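Local coordinates for DUF5037 domain-containing protein (Ruminococcus gnavus, PDB 4GL6) that is of unknown function but folds into an all-antiparallel four-stranded sheet and a mixed four-stranded sheet, both joined and flanked by helices, at residues E21-S26 against T43-N48; S35-I40 against S57-E62; A95-Y100 against T150-T155; N124-C129 against K137-A142; W143-A148 against Y180-K185. All coordinates share one frame; numbering follows the deposited sequence.

How the interactions relate
Interactions 1 and 2 belong to the antiparallel sheet: both draw on strand 40-46, which pairs with strand 22-28 in interaction 1 and, at its start, with strand 54-59 in interaction 2. Interactions 3, 4 and 5 reach the mixed sheet, where 4 and 5 share strand 140-147. Interactions 3 and 5 touch, with Ala-96 packed on Ile-146. All five are partly buried, but only interaction 4 has no fully exposed residue among those that touch. Full strand ladders carry interactions 1 and 5, the latter adding aromatic rings; interaction 4 closes round a leucine and a cysteine; interaction 2 adds a loop amide bond to a single strand pair, and interaction 3 rests on three bonds from backbone amides.

Interaction 1: E21-S26 against T43-N48; sequences EFEVLS and TCISKN
Thr-43 O is held by two successive amides, Leu-25 N at 2.8 Å and, weakly, Ser-26 N at 3.5 Å from Thr-43 O. Two residues facing one make a classic beta bulge in an otherwise regular antiparallel pair. Beyond it, Glu-23 and Ile-45 exchange two backbone bonds as a hydrogen-bonded pair, and Lys-47 N reaches Glu-21 O. On the side of the sheet bearing Glu-23 and Ile-45, Lys-47 NZ forms a salt bridge with Glu-23 OE1 at 2.8 Å, coming from above the carboxylate plane, 63° out of it. Next to this pair Ile-45 crosses Leu-25 at about a right angle. With CG1 of Ile-45 set between its backbone N and carbonyl carbon (chi1 58°), CD1 runs to Leu-25 CD2 at 3.8 Å, while Ile-45 CG2 lies 3.6 Å from Leu-25 CD1. The other side carries Phe-22, whose CE2 rests 3.8 Å from Ser-46 CB, and Val-24, whose CG2 lies 4.1 Å from Cys-44 SG. That second side faces helix 6-18, with Phe-22 on Leu-14 and Val-24 on Ile-10, while strand 54-59 brings Phe-54 against Phe-22 and Cys-44.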
# COMPACT_ATOMS: atom_id res chain seq x y z
N GLU A 21 19.01 5.09 5.30
CA GLU A 21 19.52 4.67 3.99
C GLU A 21 18.43 3.86 3.28
O GLU A 21 17.59 3.21 3.92
CB GLU A 21 20.88 3.95 4.05
CG GLU A 21 21.03 2.82 5.04
CD GLU A 21 22.43 2.20 5.03
OE1 GLU A 21 23.24 2.50 4.13
OE2 GLU A 21 22.74 1.40 5.94
N PHE A 22 18.45 3.97 1.95
CA PHE A 22 17.45 3.39 1.06
C PHE A 22 18.11 2.63 -0.07
O PHE A 22 19.31 2.78 -0.32
CB PHE A 22 16.61 4.50 0.41
CG PHE A 22 15.82 5.34 1.38
CD1 PHE A 22 16.44 6.34 2.14
CD2 PHE A 22 14.43 5.18 1.49
CE1 PHE A 22 15.71 7.12 3.04
CE2 PHE A 22 13.69 5.97 2.37
CZ PHE A 22 14.33 6.94 3.15
N GLU A 23 17.30 1.82 -0.76
CA GLU A 23 17.72 1.04 -1.92
C GLU A 23 16.63 1.19 -2.98
O GLU A 23 15.45 1.13 -2.66
CB GLU A 23 17.93 -0.43 -1.52
CG GLU A 23 18.49 -1.33 -2.62
CD GLU A 23 18.73 -2.78 -2.20
OE1 GLU A 23 18.46 -3.16 -1.03
OE2 GLU A 23 19.21 -3.57 -3.04
N VAL A 24 17.04 1.44 -4.22
CA VAL A 24 16.13 1.47 -5.36
C VAL A 24 16.18 0.04 -5.86
O VAL A 24 17.21 -0.39 -6.36
CB VAL A 24 16.58 2.46 -6.46
CG1 VAL A 24 15.78 2.23 -7.74
CG2 VAL A 24 16.43 3.90 -5.98
N LEU A 25 15.09 -0.71 -5.70
CA LEU A 25 15.03 -2.11 -6.17
C LEU A 25 15.01 -2.19 -7.69
O LEU A 25 15.62 -3.06 -8.28
CB LEU A 25 13.82 -2.85 -5.58
CG LEU A 25 13.79 -2.96 -4.05
CD1 LEU A 25 12.49 -3.62 -3.61
CD2 LEU A 25 14.99 -3.73 -3.49
N SER A 26 14.30 -1.26 -8.32
CA SER A 26 14.22 -1.18 -9.79
C SER A 26 13.59 0.14 -10.21
O SER A 26 13.00 0.87 -9.39
CB SER A 26 13.37 -2.31 -10.38
OG SER A 26 12.03 -2.24 -9.91
N THR A 43 10.91 1.97 -7.86
CA THR A 43 10.42 1.17 -6.73
C THR A 43 11.54 1.17 -5.69
O THR A 43 12.61 0.61 -5.93
CB THR A 43 10.08 -0.26 -7.16
OG1 THR A 43 8.95 -0.18 -8.03
CG2 THR A 43 9.74 -1.15 -5.97
N CYS A 44 11.26 1.78 -4.55
CA CYS A 44 12.26 1.99 -3.49
C CYS A 44 11.89 1.31 -2.16
O CYS A 44 10.72 1.06 -1.91
CB CYS A 44 12.39 3.51 -3.23
SG CYS A 44 12.60 4.59 -4.69
N ILE A 45 12.89 1.03 -1.33
CA ILE A 45 12.70 0.56 0.05
C ILE A 45 13.66 1.31 0.98
O ILE A 45 14.69 1.82 0.52
CB ILE A 45 12.93 -0.97 0.23
CG1 ILE A 45 14.35 -1.39 -0.20
CG2 ILE A 45 11.91 -1.75 -0.59
CD1 ILE A 45 14.70 -2.83 0.15
N SER A 46 13.29 1.41 2.25
CA SER A 46 14.20 1.92 3.28
C SER A 46 14.80 0.63 3.86
O SER A 46 14.08 -0.37 3.98
CB SER A 46 13.49 2.76 4.35
OG SER A 46 12.73 1.97 5.26
N LYS A 47 16.09 0.63 4.19
CA LYS A 47 16.74 -0.56 4.76
C LYS A 47 16.04 -0.99 6.05
O LYS A 47 15.96 -2.17 6.32
CB LYS A 47 18.25 -0.35 5.00
CG LYS A 47 19.13 -0.21 3.75
CD LYS A 47 19.24 -1.47 2.90
CE LYS A 47 20.31 -1.30 1.83
NZ LYS A 47 20.38 -2.46 0.90
N ASN A 48 15.50 -0.03 6.80
CA ASN A 48 14.74 -0.31 8.03
C ASN A 48 13.36 -0.92 7.83
O ASN A 48 12.83 -1.44 8.79
CB ASN A 48 14.59 0.95 8.89
CG ASN A 48 15.91 1.48 9.36
OD1 ASN A 48 16.90 0.74 9.48
ND2 ASN A 48 15.96 2.78 9.64

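Interaction 2: S35-I40 against S57-E62; sequences SDNGAI and SYFNPE
Asn-37 swings its CG anti to its backbone N (chi1 -169°), and Phe-59 does likewise, so that the two side chains cross at about a right angle, with the amide and ring planes 32° apart. Asn-37 ND2 then gives a hydrogen bond to the backbone Asn-60 O at 2.7 Å, nearly straight (166°). The acceptor lies in the amide plane of Asn-37, though the donor is somewhat tilted from the carbonyl plane of Asn-60. The other amide atom, Asn-37 OD1, is bonded by Gln-29 NE2, so both ends of the amide have partners, which would hold its rotation. Phe-59 presents an edge to the same loop: its CE1 comes 3.3 Å from Asn-37 O, close to the ring plane, and 3.7 Å from Asn-37 ND2. Further along, Ile-40 and Tyr-58 form an antiparallel hydrogen-bonded pair, with Ile-40 N to Tyr-58 O at 2.7 Å and Tyr-58 N to Ile-40 O at 2.8 Å. The end of the Ile-40 side chain, CD1, touches Asn-60 CB at 3.7 Å; the amide of Asn-60 is turned to other company, its OD1 meeting Lys-9 NZ. This single pair marks where strand 40-46 takes its place beside strand 54-59, in an antiparallel meander whose four strands follow chain order, with the Asn-37 loop tied down just ahead of it.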
# COMPACT_ATOMS: atom_id res chain seq x y z
N SER A 35 15.67 8.41 -27.10
CA SER A 35 15.73 9.87 -27.11
C SER A 35 14.78 10.59 -26.14
O SER A 35 15.10 11.69 -25.69
CB SER A 35 15.43 10.34 -28.55
OG SER A 35 15.34 11.74 -28.68
N ASP A 36 13.61 10.01 -25.83
CA ASP A 36 12.64 10.66 -24.93
C ASP A 36 13.20 10.56 -23.52
O ASP A 36 13.79 9.54 -23.16
CB ASP A 36 11.25 9.99 -24.93
CG ASP A 36 10.62 9.91 -26.32
OD1 ASP A 36 10.99 10.70 -27.22
OD2 ASP A 36 9.74 9.04 -26.48
N ASN A 37 13.03 11.63 -22.74
CA ASN A 37 13.49 11.67 -21.37
C ASN A 37 12.29 11.94 -20.46
O ASN A 37 12.22 12.94 -19.74
CB ASN A 37 14.61 12.72 -21.22
CG ASN A 37 15.34 12.66 -19.88
OD1 ASN A 37 15.33 11.64 -19.18
ND2 ASN A 37 16.00 13.76 -19.52
N GLY A 38 11.33 11.02 -20.52
CA GLY A 38 10.15 11.09 -19.67
C GLY A 38 10.43 10.82 -18.20
O GLY A 38 11.57 10.58 -17.79
N ALA A 39 9.36 10.85 -17.40
CA ALA A 39 9.45 10.61 -15.96
C ALA A 39 10.02 9.21 -15.65
O ALA A 39 9.77 8.25 -16.41
CB ALA A 39 8.07 10.76 -15.32
N ILE A 40 10.81 9.12 -14.57
CA ILE A 40 11.39 7.87 -14.08
C ILE A 40 10.58 7.45 -12.87
O ILE A 40 10.49 8.21 -11.89
CB ILE A 40 12.86 8.03 -13.65
CG1 ILE A 40 13.73 8.48 -14.82
CG2 ILE A 40 13.41 6.70 -13.14
CD1 ILE A 40 15.16 8.81 -14.40
N SER A 57 8.64 9.29 -8.16
CA SER A 57 8.61 9.84 -9.50
C SER A 57 9.76 10.86 -9.61
O SER A 57 9.83 11.78 -8.81
CB SER A 57 7.22 10.46 -9.68
OG SER A 57 6.94 10.69 -11.03
N TYR A 58 10.68 10.67 -10.57
CA TYR A 58 11.87 11.54 -10.76
C TYR A 58 12.09 11.93 -12.24
O TYR A 58 11.52 11.32 -13.14
CB TYR A 58 13.16 10.85 -10.23
CG TYR A 58 13.10 10.46 -8.77
CD1 TYR A 58 12.53 9.26 -8.37
CD2 TYR A 58 13.61 11.31 -7.76
CE1 TYR A 58 12.45 8.90 -7.01
CE2 TYR A 58 13.54 10.96 -6.40
CZ TYR A 58 12.96 9.76 -6.02
OH TYR A 58 12.87 9.40 -4.69
N PHE A 59 12.90 12.97 -12.45
CA PHE A 59 13.33 13.43 -13.79
C PHE A 59 14.85 13.57 -13.73
O PHE A 59 15.37 14.14 -12.77
CB PHE A 59 12.65 14.75 -14.18
CG PHE A 59 13.17 15.36 -15.45
CD1 PHE A 59 12.70 14.93 -16.70
CD2 PHE A 59 14.11 16.41 -15.41
CE1 PHE A 59 13.18 15.52 -17.87
CE2 PHE A 59 14.59 17.00 -16.59
CZ PHE A 59 14.12 16.55 -17.82
N ASN A 60 15.54 13.02 -14.73
CA ASN A 60 17.00 13.03 -14.80
C ASN A 60 17.41 13.89 -16.00
O ASN A 60 17.19 13.46 -17.13
CB ASN A 60 17.54 11.61 -14.95
CG ASN A 60 19.05 11.55 -14.94
OD1 ASN A 60 19.69 11.99 -13.99
ND2 ASN A 60 19.61 10.99 -15.98
N PRO A 61 18.01 15.09 -15.76
CA PRO A 61 18.37 15.97 -16.89
C PRO A 61 19.38 15.39 -17.90
O PRO A 61 20.17 14.51 -17.54
CB PRO A 61 18.93 17.22 -16.20
CG PRO A 61 18.33 17.20 -14.84
CD PRO A 61 18.28 15.75 -14.47
N GLU A 62 19.36 15.93 -19.12
CA GLU A 62 20.18 15.46 -20.26
C GLU A 62 21.72 15.45 -20.02
O GLU A 62 22.31 14.38 -19.97
CB GLU A 62 19.83 16.25 -21.55
CG GLU A 62 20.01 15.45 -22.84
CD GLU A 62 19.07 14.25 -22.89
OE1 GLU A 62 17.85 14.41 -22.67
OE2 GLU A 62 19.55 13.12 -23.14

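Interaction 3: A95-Y100 against T150-T155; sequences AAENYY and TMKGKT
Three hydrogen bonds run between the segments, all given by backbone amides. Lys-152 N meets Ala-95 O at 2.8 Å from above the carbonyl plane, Glu-97 N meets Thr-150 O at 2.9 Å, and Asn-98 N reaches the hydroxyl Thr-150 OG1 at 3.2 Å, almost straight (167°). The hydroxyl stands between the backbone N and carbonyl carbon of its residue (chi1 71°), a setting that also bonds it to Asp-147 O, its stronger partner. With a valine in its place, the amide of Asn-98 would probably lose its acceptor and the turn its tie to Asp-147. Apolar contacts are slighter. Ala-96 CB faces the selenium of selenomethionine Met-151 at 4.2 Å, Thr-150 CB lies 3.9 Å from Glu-97 CB, and the extended Lys-152 chain crosses Glu-97 at about a right angle, with its CE 3.5 Å from Glu-97 CG. No salt bridge joins the two charged ends; Lys-152 NZ bonds weakly to Ser-93 O instead. A single backbone bridge, Ala-96 with Met-151, thus prolongs the pairing of strands 99-104 and 140-147 into the loop that opens a beta-alpha-beta crossover, where Thr-155 is the N-cap of helix 156-171.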
# COMPACT_ATOMS: atom_id res chain seq x y z
N ALA A 95 -5.62 -13.10 13.63
CA ALA A 95 -6.35 -14.01 12.73
C ALA A 95 -5.48 -15.09 12.05
O ALA A 95 -5.97 -16.22 11.84
CB ALA A 95 -7.05 -13.19 11.66
N ALA A 96 -4.24 -14.74 11.67
CA ALA A 96 -3.29 -15.67 11.00
C ALA A 96 -1.83 -15.44 11.40
O ALA A 96 -1.53 -14.40 11.99
CB ALA A 96 -3.44 -15.57 9.49
N GLU A 97 -0.94 -16.40 11.11
CA GLU A 97 0.50 -16.29 11.45
C GLU A 97 1.30 -15.65 10.31
O GLU A 97 2.09 -14.74 10.56
CB GLU A 97 1.15 -17.64 11.78
CG GLU A 97 0.51 -18.39 12.94
CD GLU A 97 1.07 -19.81 13.12
OE1 GLU A 97 2.22 -20.08 12.70
OE2 GLU A 97 0.35 -20.66 13.68
N ASN A 98 1.11 -16.17 9.09
CA ASN A 98 1.77 -15.65 7.87
C ASN A 98 0.81 -14.84 7.03
O ASN A 98 -0.31 -15.28 6.74
CB ASN A 98 2.32 -16.76 6.98
CG ASN A 98 3.71 -17.15 7.34
OD1 ASN A 98 4.63 -16.95 6.53
ND2 ASN A 98 3.91 -17.62 8.58
N TYR A 99 1.27 -13.68 6.59
CA TYR A 99 0.46 -12.75 5.83
C TYR A 99 1.31 -11.60 5.30
O TYR A 99 2.43 -11.38 5.76
CB TYR A 99 -0.66 -12.15 6.72
CG TYR A 99 -0.13 -11.60 8.02
CD1 TYR A 99 0.42 -10.31 8.10
CD2 TYR A 99 -0.14 -12.37 9.18
CE1 TYR A 99 0.94 -9.81 9.29
CE2 TYR A 99 0.37 -11.87 10.38
CZ TYR A 99 0.91 -10.59 10.43
OH TYR A 99 1.41 -10.11 11.61
N TYR A 100 0.76 -10.85 4.36
CA TYR A 100 1.39 -9.65 3.84
C TYR A 100 0.30 -8.59 3.74
O TYR A 100 -0.71 -8.82 3.05
CB TYR A 100 2.05 -9.91 2.49
CG TYR A 100 2.93 -8.76 2.05
CD1 TYR A 100 2.37 -7.64 1.41
CD2 TYR A 100 4.31 -8.79 2.24
CE1 TYR A 100 3.17 -6.57 1.00
CE2 TYR A 100 5.12 -7.74 1.82
CZ TYR A 100 4.54 -6.63 1.20
OH TYR A 100 5.32 -5.58 0.79
N THR A 150 -2.26 -21.13 7.92
CA THR A 150 -1.82 -20.62 9.21
C THR A 150 -2.86 -19.77 9.95
O THR A 150 -2.47 -18.82 10.64
CB THR A 150 -0.52 -19.80 8.99
OG1 THR A 150 -0.84 -18.57 8.33
CG2 THR A 150 0.51 -20.59 8.19
N MSE A 151 -4.16 -20.09 9.84
CA MSE A 151 -5.22 -19.35 10.59
C MSE A 151 -5.08 -19.69 12.08
O MSE A 151 -4.73 -20.82 12.42
CB MSE A 151 -6.65 -19.72 10.16
CG MSE A 151 -7.00 -19.50 8.72
SE MSE A 151 -6.82 -17.70 8.06
CE MSE A 151 -8.18 -16.78 9.13
N LYS A 152 -5.38 -18.72 12.95
CA LYS A 152 -5.27 -18.89 14.42
C LYS A 152 -6.60 -19.30 15.11
O LYS A 152 -6.72 -19.18 16.34
CB LYS A 152 -4.67 -17.62 15.06
CG LYS A 152 -3.20 -17.42 14.73
CD LYS A 152 -2.55 -16.29 15.52
CE LYS A 152 -1.03 -16.31 15.36
NZ LYS A 152 -0.32 -15.27 16.16
N GLY A 153 -7.57 -19.80 14.34
CA GLY A 153 -8.85 -20.26 14.91
C GLY A 153 -9.78 -19.26 15.58
O GLY A 153 -10.54 -19.63 16.48
N LYS A 154 -9.71 -17.99 15.17
CA LYS A 154 -10.67 -16.96 15.61
C LYS A 154 -11.88 -17.18 14.70
O LYS A 154 -11.70 -17.43 13.51
CB LYS A 154 -10.07 -15.53 15.59
CG LYS A 154 -9.71 -15.07 17.00
CD LYS A 154 -8.93 -13.78 17.20
CE LYS A 154 -8.86 -13.45 18.70
NZ LYS A 154 -8.01 -12.27 19.01
N THR A 155 -13.09 -17.18 15.24
CA THR A 155 -14.31 -17.44 14.44
C THR A 155 -14.49 -16.35 13.40
O THR A 155 -13.96 -15.24 13.55
CB THR A 155 -15.61 -17.52 15.30
OG1 THR A 155 -15.86 -16.26 15.92
CG2 THR A 155 -15.53 -18.61 16.40

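Interaction 4: N124-C129 against K137-A142; sequences NYVDLC and KTLGSA
A small mixed contact, part apolar and part polar, joins the last turn of helix 122-129 to the residues leading into strand 140-147, with Tyr-125, Cys-129, Lys-137 and Leu-139 doing most of the touching. Its apolar centre is one methyl: Leu-139 CD2 lies 3.5 Å from Cys-129 SG, 4.0 Å from Tyr-125 CE2 and 4.1 Å from Val-126 CG2, so three residues on one side of the helix close round it. Cys-129 SG sits over a face of the Tyr-125 ring, offset toward the rim. The helix ends at Cys-129, and the chain turns through a short loop, roughly at a right angle to the helix, to become an inner strand of the mixed sheet, flanked by strands 99-104 and 175-182. Two hydrogen bonds clasp this helix-loop-strand link. Near the loop, Lys-137 N bonds to Cys-129 O at 3.1 Å, a bent bond of 138°. Where the chain enters the strand, the Tyr-125 hydroxyl gives its proton to Leu-139 O, 2.6 Å from OH, in the carbonyl plane and on a lone pair; the ring reaches that far because CG is anti to the backbone N (chi1 177°). Lys-137 crosses the tyrosine at about a right angle, its CE 3.4 Å from Tyr-125 OH and its CD 3.8 Å from Cys-129 SG, and its bent end carries NZ on to Ile-106 O.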
# COMPACT_ATOMS: atom_id res chain seq x y z
N ASN A 124 -3.62 14.42 10.55
CA ASN A 124 -3.62 15.51 9.57
C ASN A 124 -4.10 15.06 8.22
O ASN A 124 -4.74 15.82 7.49
CB ASN A 124 -2.22 16.11 9.39
CG ASN A 124 -1.75 16.86 10.61
OD1 ASN A 124 -2.54 17.37 11.39
ND2 ASN A 124 -0.44 16.94 10.76
N TYR A 125 -3.73 13.83 7.87
CA TYR A 125 -4.12 13.24 6.60
C TYR A 125 -5.64 13.05 6.54
O TYR A 125 -6.26 13.38 5.54
CB TYR A 125 -3.34 11.94 6.36
CG TYR A 125 -3.74 11.22 5.10
CD1 TYR A 125 -3.64 11.85 3.86
CD2 TYR A 125 -4.21 9.90 5.13
CE1 TYR A 125 -4.01 11.19 2.67
CE2 TYR A 125 -4.59 9.22 3.95
CZ TYR A 125 -4.49 9.88 2.74
OH TYR A 125 -4.84 9.23 1.61
N VAL A 126 -6.20 12.50 7.61
CA VAL A 126 -7.65 12.31 7.75
C VAL A 126 -8.39 13.64 7.67
O VAL A 126 -9.45 13.72 7.05
CB VAL A 126 -8.01 11.58 9.08
CG1 VAL A 126 -9.51 11.64 9.37
CG2 VAL A 126 -7.52 10.14 9.04
N ASP A 127 -7.85 14.66 8.33
CA ASP A 127 -8.41 16.02 8.29
C ASP A 127 -8.44 16.53 6.84
O ASP A 127 -9.45 17.08 6.41
CB ASP A 127 -7.62 16.98 9.20
CG ASP A 127 -7.90 18.45 8.89
OD1 ASP A 127 -9.06 18.88 9.08
OD2 ASP A 127 -6.96 19.15 8.43
N LEU A 128 -7.34 16.34 6.12
CA LEU A 128 -7.27 16.75 4.72
C LEU A 128 -8.30 16.00 3.87
O LEU A 128 -8.98 16.61 3.05
CB LEU A 128 -5.85 16.59 4.16
CG LEU A 128 -4.87 17.76 4.31
CD1 LEU A 128 -4.80 18.41 5.70
CD2 LEU A 128 -3.51 17.24 3.87
N CYS A 129 -8.43 14.69 4.10
CA CYS A 129 -9.36 13.87 3.31
C CYS A 129 -10.83 14.16 3.56
O CYS A 129 -11.60 14.22 2.61
CB CYS A 129 -9.10 12.37 3.52
SG CYS A 129 -7.51 11.80 2.88
N LYS A 137 -12.04 12.31 0.18
CA LYS A 137 -11.08 11.50 -0.51
C LYS A 137 -11.01 10.15 0.21
O LYS A 137 -11.00 10.09 1.44
CB LYS A 137 -9.72 12.17 -0.50
CG LYS A 137 -8.58 11.29 -1.03
CD LYS A 137 -7.19 11.91 -0.92
CE LYS A 137 -6.09 10.87 -1.12
NZ LYS A 137 -6.16 10.17 -2.44
N THR A 138 -10.96 9.08 -0.58
CA THR A 138 -10.75 7.75 -0.07
C THR A 138 -9.34 7.74 0.54
O THR A 138 -8.36 8.01 -0.16
CB THR A 138 -10.82 6.69 -1.19
OG1 THR A 138 -12.13 6.66 -1.74
CG2 THR A 138 -10.50 5.33 -0.63
N LEU A 139 -9.26 7.44 1.83
CA LEU A 139 -8.00 7.41 2.58
C LEU A 139 -7.02 6.49 1.90
O LEU A 139 -5.85 6.84 1.68
CB LEU A 139 -8.24 6.93 4.02
CG LEU A 139 -9.07 7.85 4.91
CD1 LEU A 139 -9.28 7.15 6.24
CD2 LEU A 139 -8.46 9.22 5.11
N GLY A 140 -7.52 5.32 1.54
CA GLY A 140 -6.75 4.36 0.77
C GLY A 140 -7.39 2.99 0.75
O GLY A 140 -8.55 2.82 1.18
N SER A 141 -6.62 2.03 0.26
CA SER A 141 -7.03 0.65 0.18
C SER A 141 -5.97 -0.21 0.84
O SER A 141 -4.81 0.17 0.87
CB SER A 141 -7.21 0.25 -1.27
OG SER A 141 -8.17 1.11 -1.85
N ALA A 142 -6.39 -1.32 1.43
CA ALA A 142 -5.47 -2.29 2.02
C ALA A 142 -5.64 -3.59 1.27
O ALA A 142 -6.78 -4.05 1.14
CB ALA A 142 -5.75 -2.48 3.48

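Interaction 5: W143-A148 against Y180-K185; sequences WVYIDA and YYLDHK
Tyr-145 and Tyr-180, side by side on neighbouring parallel strands, make the dense part of the contact. Their rings are nearly parallel, 18° apart, but slid until they barely overlap: Tyr-145 CE1 sits over one face of Tyr-180, 3.3 Å from its CD1. Trp-143 adds its CE3 edge at 4.1 Å from Tyr-180 CE1. On the other side of the sheet Ile-146 CD1 lies 3.7 Å from Tyr-181 CE2. Beneath these side chains runs a parallel ladder: Val-144 O takes Tyr-180 N, Tyr-180 O takes Ile-146 N, Ile-146 O takes Leu-182 N, and Leu-182 O takes Ala-148 N. Toward the exposed end, where Asp-183 caps the start of helix 184-194 and His-184 is its first residue, side-chain contact thins to the Ala-148 methyl and one bond. His-184 ND1 gives its proton to Asp-147 OD2 at 2.7 Å, on the syn side, 16° out of the carboxylate plane and near the imidazole plane. CG anti to the backbone N (chi1 -179°) carries the buried carboxylate of Asp-147 toward His-184, while its OD1 bonds to Ser-149 OG. An alanine here is likely to leave His-184 ND1 and the Ser-149 hydroxyl without this partner, and the imidazole freer to turn. The parallel register belongs to the beta-alpha-beta unit of strand 140-147, helix 156-171 and strand 175-182; its chemistry passes from aromatic rings packed side by side to a carboxylate gripped at both oxygens, which suggests that a polar bond adds to the apolar packing of Leu-182 on Phe-187 in joining the strand end to helix 184-194.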
# COMPACT_ATOMS: atom_id res chain seq x y z
N TRP A 143 -4.54 -4.14 0.76
CA TRP A 143 -4.51 -5.43 0.06
C TRP A 143 -3.82 -6.37 0.99
O TRP A 143 -2.60 -6.35 1.10
CB TRP A 143 -3.80 -5.31 -1.29
CG TRP A 143 -4.42 -4.24 -2.15
CD1 TRP A 143 -4.10 -2.89 -2.19
CD2 TRP A 143 -5.53 -4.40 -3.06
NE1 TRP A 143 -4.92 -2.23 -3.06
CE2 TRP A 143 -5.79 -3.08 -3.62
CE3 TRP A 143 -6.30 -5.46 -3.46
CZ2 TRP A 143 -6.80 -2.86 -4.56
CZ3 TRP A 143 -7.31 -5.24 -4.40
CH2 TRP A 143 -7.56 -3.96 -4.93
N VAL A 144 -4.61 -7.19 1.69
CA VAL A 144 -4.13 -8.17 2.64
C VAL A 144 -4.12 -9.55 1.99
O VAL A 144 -5.13 -10.00 1.45
CB VAL A 144 -5.00 -8.20 3.88
CG1 VAL A 144 -4.46 -9.23 4.87
CG2 VAL A 144 -5.05 -6.81 4.53
N TYR A 145 -2.97 -10.23 2.08
CA TYR A 145 -2.76 -11.58 1.55
C TYR A 145 -2.42 -12.50 2.73
O TYR A 145 -1.39 -12.31 3.36
CB TYR A 145 -1.62 -11.52 0.51
CG TYR A 145 -1.96 -10.63 -0.67
CD1 TYR A 145 -2.76 -11.10 -1.70
CD2 TYR A 145 -1.54 -9.30 -0.71
CE1 TYR A 145 -3.12 -10.29 -2.77
CE2 TYR A 145 -1.89 -8.47 -1.77
CZ TYR A 145 -2.68 -8.97 -2.80
OH TYR A 145 -3.04 -8.18 -3.86
N ILE A 146 -3.31 -13.46 3.04
CA ILE A 146 -3.16 -14.38 4.18
C ILE A 146 -2.85 -15.80 3.73
O ILE A 146 -3.42 -16.27 2.75
CB ILE A 146 -4.47 -14.44 5.02
CG1 ILE A 146 -4.82 -13.07 5.60
CG2 ILE A 146 -4.31 -15.45 6.16
CD1 ILE A 146 -6.13 -13.04 6.35
N ASP A 147 -1.95 -16.46 4.46
CA ASP A 147 -1.61 -17.88 4.26
C ASP A 147 -2.72 -18.58 5.02
O ASP A 147 -2.72 -18.59 6.26
CB ASP A 147 -0.22 -18.20 4.83
CG ASP A 147 0.20 -19.65 4.63
OD1 ASP A 147 -0.67 -20.51 4.38
OD2 ASP A 147 1.42 -19.91 4.73
N ALA A 148 -3.68 -19.11 4.28
CA ALA A 148 -4.87 -19.76 4.86
C ALA A 148 -4.55 -21.00 5.68
O ALA A 148 -5.33 -21.36 6.53
CB ALA A 148 -5.90 -20.08 3.77
N TYR A 180 -7.33 -11.63 0.81
CA TYR A 180 -7.15 -12.85 0.00
C TYR A 180 -6.73 -13.97 0.93
O TYR A 180 -5.77 -13.80 1.68
CB TYR A 180 -6.07 -12.62 -1.06
CG TYR A 180 -6.46 -11.71 -2.20
CD1 TYR A 180 -6.34 -10.34 -2.09
CD2 TYR A 180 -6.90 -12.24 -3.42
CE1 TYR A 180 -6.69 -9.50 -3.15
CE2 TYR A 180 -7.24 -11.41 -4.49
CZ TYR A 180 -7.14 -10.03 -4.34
OH TYR A 180 -7.45 -9.21 -5.37
N TYR A 181 -7.46 -15.10 0.90
CA TYR A 181 -7.13 -16.30 1.69
C TYR A 181 -6.47 -17.32 0.74
O TYR A 181 -7.13 -18.19 0.16
CB TYR A 181 -8.38 -16.86 2.35
CG TYR A 181 -8.98 -15.91 3.37
CD1 TYR A 181 -9.94 -14.97 3.00
CD2 TYR A 181 -8.58 -15.94 4.70
CE1 TYR A 181 -10.50 -14.10 3.94
CE2 TYR A 181 -9.12 -15.07 5.65
CZ TYR A 181 -10.10 -14.16 5.27
OH TYR A 181 -10.64 -13.29 6.21
N LEU A 182 -5.16 -17.17 0.58
CA LEU A 182 -4.36 -17.98 -0.33
C LEU A 182 -3.91 -19.30 0.29
O LEU A 182 -3.69 -19.38 1.50
CB LEU A 182 -3.09 -17.21 -0.73
CG LEU A 182 -3.23 -15.83 -1.36
CD1 LEU A 182 -1.84 -15.29 -1.64
CD2 LEU A 182 -4.03 -15.90 -2.65
N ASP A 183 -3.75 -20.31 -0.55
CA ASP A 183 -3.20 -21.59 -0.10
C ASP A 183 -1.70 -21.34 0.16
O ASP A 183 -1.11 -20.39 -0.40
CB ASP A 183 -3.47 -22.72 -1.12
CG ASP A 183 -2.69 -22.56 -2.43
OD1 ASP A 183 -1.50 -22.99 -2.52
OD2 ASP A 183 -3.30 -22.01 -3.37
N HIS A 184 -1.10 -22.19 0.99
CA HIS A 184 0.31 -22.06 1.42
C HIS A 184 1.30 -21.81 0.30
O HIS A 184 2.00 -20.79 0.30
CB HIS A 184 0.73 -23.24 2.30
CG HIS A 184 2.14 -23.12 2.85
ND1 HIS A 184 2.50 -22.17 3.73
CD2 HIS A 184 3.28 -23.90 2.62
CE1 HIS A 184 3.81 -22.32 4.04
NE2 HIS A 184 4.28 -23.38 3.36
N LYS A 185 1.35 -22.71 -0.68
CA LYS A 185 2.31 -22.56 -1.79
C LYS A 185 2.05 -21.26 -2.59
O LYS A 185 2.99 -20.54 -2.94
CB LYS A 185 2.39 -23.84 -2.64
CG LYS A 185 2.89 -25.04 -1.82
CD LYS A 185 3.25 -26.28 -2.63
CE LYS A 185 3.76 -27.40 -1.74
NZ LYS A 185 4.30 -28.54 -2.51